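Local coordinates for coenzyme PQQ synthesis protein D (Xanthomonas campestris pv. campestris, PDB 3G2B), which probably binds the peptide PqqA and presents it to PqqE during biosynthesis of the cofactor pyrroloquinoline quinone, at residues Asp43-Arg51 with Ile61-Phe69. Sequence-based numbering, arbitrary orientation.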
loop_
_atom_site.group_PDB
_atom_site.type_symbol
_atom_site.label_atom_id
_atom_site.label_comp_id
_atom_site.label_asym_id
_atom_site.label_seq_id
_atom_site.Cartn_x
_atom_site.Cartn_y
_atom_site.Cartn_z
ATOM N N ASP A 43 10.351 -3.171 19.422
ATOM C CA ASP A 43 10.507 -4.386 20.205
ATOM C C ASP A 43 10.417 -5.694 19.410
ATOM O O ASP A 43 11.209 -5.914 18.497
ATOM C CB ASP A 43 9.496 -4.358 21.355
ATOM C CG ASP A 43 9.731 -3.184 22.304
ATOM O OD1 ASP A 43 8.853 -2.901 23.146
ATOM O OD2 ASP A 43 10.799 -2.538 22.213
ATOM N N ILE A 44 9.466 -6.562 19.739
ATOM C CA ILE A 44 9.381 -7.844 19.044
ATOM C C ILE A 44 9.119 -7.745 17.538
ATOM O O ILE A 44 9.511 -8.640 16.787
ATOM C CB ILE A 44 8.325 -8.777 19.704
ATOM C CG1 ILE A 44 8.749 -10.241 19.536
ATOM C CG2 ILE A 44 6.957 -8.560 19.086
ATOM C CD1 ILE A 44 10.024 -10.598 20.272
ATOM N N ALA A 45 8.481 -6.661 17.096
ATOM C CA ALA A 45 8.196 -6.472 15.670
ATOM C C ALA A 45 9.508 -6.363 14.891
ATOM O O ALA A 45 9.596 -6.759 13.726
ATOM C CB ALA A 45 7.359 -5.215 15.463
ATOM N N LEU A 46 10.523 -5.805 15.539
ATOM C CA LEU A 46 11.836 -5.667 14.921
ATOM C C LEU A 46 12.394 -7.061 14.631
ATOM O O LEU A 46 12.925 -7.325 13.549
ATOM C CB LEU A 46 12.776 -4.911 15.869
ATOM C CG LEU A 46 14.254 -4.874 15.490
ATOM C CD1 LEU A 46 14.413 -4.221 14.115
ATOM C CD2 LEU A 46 15.034 -4.104 16.555
ATOM N N VAL A 47 12.262 -7.962 15.602
ATOM C CA VAL A 47 12.757 -9.321 15.441
ATOM C C VAL A 47 11.963 -10.089 14.388
ATOM O O VAL A 47 12.537 -10.786 13.557
ATOM C CB VAL A 47 12.694 -10.097 16.776
ATOM C CG1 VAL A 47 13.308 -11.477 16.605
ATOM C CG2 VAL A 47 13.430 -9.317 17.863
ATOM N N VAL A 48 10.641 -9.953 14.422
ATOM C CA VAL A 48 9.787 -10.652 13.467
ATOM C C VAL A 48 10.135 -10.275 12.032
ATOM O O VAL A 48 10.257 -11.139 11.166
ATOM C CB VAL A 48 8.296 -10.339 13.716
ATOM C CG1 VAL A 48 7.437 -10.984 12.627
ATOM C CG2 VAL A 48 7.880 -10.836 15.091
ATOM N N ALA A 49 10.293 -8.979 11.781
ATOM C CA ALA A 49 10.621 -8.502 10.445
ATOM C C ALA A 49 11.928 -9.118 9.954
ATOM O O ALA A 49 12.079 -9.420 8.774
ATOM C CB ALA A 49 10.726 -6.985 10.452
ATOM N N GLN A 50 12.869 -9.304 10.874
ATOM C CA GLN A 50 14.168 -9.876 10.545
ATOM C C GLN A 50 14.052 -11.376 10.296
ATOM O O GLN A 50 14.802 -11.938 9.495
ATOM C CB GLN A 50 15.154 -9.600 11.690
ATOM C CG GLN A 50 16.584 -10.104 11.480
ATOM C CD GLN A 50 16.778 -11.546 11.912
ATOM O OE1 GLN A 50 16.295 -11.957 12.965
ATOM N NE2 GLN A 50 17.501 -12.316 11.107
ATOM N N ARG A 51 13.095 -12.012 10.964
ATOM C CA ARG A 51 12.893 -13.452 10.832
ATOM C C ARG A 51 12.161 -13.907 9.570
ATOM O O ARG A 51 12.254 -15.077 9.199
ATOM C CB ARG A 51 12.174 -13.998 12.075
ATOM C CG ARG A 51 12.983 -13.857 13.356
ATOM C CD ARG A 51 14.324 -14.568 13.232
ATOM N NE ARG A 51 15.204 -14.296 14.365
ATOM C CZ ARG A 51 15.102 -14.874 15.559
ATOM N NH1 ARG A 51 15.953 -14.551 16.523
ATOM N NH2 ARG A 51 14.164 -15.782 15.789
ATOM N N ILE A 61 7.417 -18.886 13.347
ATOM C CA ILE A 61 8.137 -17.724 13.850
ATOM C C ILE A 61 7.743 -17.448 15.300
ATOM O O ILE A 61 8.600 -17.175 16.142
ATOM C CB ILE A 61 7.854 -16.481 12.977
ATOM C CG1 ILE A 61 8.511 -16.665 11.604
ATOM C CG2 ILE A 61 8.387 -15.223 13.664
ATOM C CD1 ILE A 61 8.155 -15.593 10.594
ATOM N N ALA A 62 6.450 -17.536 15.593
ATOM C CA ALA A 62 5.964 -17.283 16.947
ATOM C C ALA A 62 6.461 -18.335 17.934
ATOM O O ALA A 62 6.846 -18.006 19.055
ATOM C CB ALA A 62 4.445 -17.239 16.956
ATOM N N GLN A 63 6.443 -19.600 17.520
ATOM C CA GLN A 63 6.905 -20.685 18.382
ATOM C C GLN A 63 8.382 -20.481 18.727
ATOM O O GLN A 63 8.781 -20.615 19.883
ATOM C CB GLN A 63 6.707 -22.029 17.678
ATOM C CG GLN A 63 7.559 -23.179 18.236
ATOM C CD GLN A 63 7.187 -23.592 19.648
ATOM O OE1 GLN A 63 7.949 -24.299 20.315
ATOM N NE2 GLN A 63 6.015 -23.175 20.109
ATOM N N THR A 64 9.178 -20.140 17.717
ATOM C CA THR A 64 10.609 -19.904 17.894
ATOM C C THR A 64 10.855 -18.738 18.848
ATOM O O THR A 64 11.585 -18.867 19.833
ATOM C CB THR A 64 11.287 -19.588 16.537
ATOM O OG1 THR A 64 11.216 -20.742 15.690
ATOM C CG2 THR A 64 12.746 -19.200 16.735
ATOM N N LEU A 65 10.238 -17.599 18.560
ATOM C CA LEU A 65 10.419 -16.420 19.401
ATOM C C LEU A 65 9.917 -16.606 20.829
ATOM O O LEU A 65 10.562 -16.160 21.781
ATOM C CB LEU A 65 9.733 -15.205 18.770
ATOM C CG LEU A 65 10.311 -14.739 17.433
ATOM C CD1 LEU A 65 9.635 -13.437 17.010
ATOM C CD2 LEU A 65 11.817 -14.534 17.570
ATOM N N ALA A 66 8.774 -17.262 20.997
ATOM C CA ALA A 66 8.258 -17.455 22.343
ATOM C C ALA A 66 9.236 -18.307 23.146
ATOM O O ALA A 66 9.477 -18.042 24.320
ATOM C CB ALA A 66 6.873 -18.110 22.304
ATOM N N ALA A 67 9.811 -19.319 22.503
ATOM C CA ALA A 67 10.762 -20.189 23.183
ATOM C C ALA A 67 12.036 -19.421 23.522
ATOM O O ALA A 67 12.574 -19.559 24.620
ATOM C CB ALA A 67 11.089 -21.397 22.311
ATOM N N GLU A 68 12.512 -18.606 22.582
ATOM C CA GLU A 68 13.725 -17.822 22.798
ATOM C C GLU A 68 13.562 -16.787 23.905
ATOM O O GLU A 68 14.480 -16.561 24.693
ATOM C CB GLU A 68 14.143 -17.098 21.515
ATOM C CG GLU A 68 14.472 -18.012 20.348
ATOM C CD GLU A 68 15.038 -17.260 19.158
ATOM O OE1 GLU A 68 14.807 -16.038 19.049
ATOM O OE2 GLU A 68 15.707 -17.899 18.319
ATOM N N PHE A 69 12.393 -16.158 23.962
ATOM C CA PHE A 69 12.141 -15.124 24.961
ATOM C C PHE A 69 11.368 -15.595 26.189
ATOM O O PHE A 69 10.897 -14.780 26.987
ATOM C CB PHE A 69 11.422 -13.947 24.295
ATOM C CG PHE A 69 12.278 -13.210 23.306
ATOM C CD1 PHE A 69 12.960 -12.055 23.679
ATOM C CD2 PHE A 69 12.450 -13.700 22.017
ATOM C CE1 PHE A 69 13.804 -11.403 22.781
ATOM C CE2 PHE A 69 13.291 -13.057 21.112
ATOM C CZ PHE A 69 13.970 -11.907 21.495
HETATM O O HOH W 1 11.619 -16.343 15.145
#
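Arg-51 reaches from helix 44-51 to Glu-68 on helix 58-68, and each of its guanidinium nitrogens has a polar partner. NH1 donates to OE1 of Glu-68 at 3.1 Å, using that oxygen's syn lone pair in a salt bridge, while NH2 adds a weak bond to the same oxygen. The carboxylate plane stands 77° from the guanidinium plane, and OE1 alone receives both nitrogens, unlike the coplanar two-oxygen pairing. NE donates a hydrogen bond to OE1 of Gln-50 at 2.9 Å, close to the guanidinium plane, which should help to fix the group's rotation. A water weakly accepts from NH2 of Arg-51 and donates to O of Ile-61. A bend at chi2 (-58°) folds the long arginine chain back over its own helix, laying one guanidinium face on CG1 of Val-47. Thr-64 offers Arg-51 its methyl, its hydroxyl being bonded to Gln-60 O.

Behind these polar groups, Leu-65 is a knob among Ile-44, Val-47, Val-48 and Arg-51; its forked end lets CD1 meet Val-48 CG2 at 3.7 Å and CD2 meet Val-47 CG1 at 3.5 Å. Ile-44 CD1, ending the longer branch, lies over the Phe-69 ring face, a CH-pi contact.

Segments 44-51 and 61-68 run at 132° between their N-to-C directions, and Val-48 also packs on Val-80 and Leu-83 of helix 73-89, joining three helices beyond strand 29-41, consistent with the family's helix-turn-helix character.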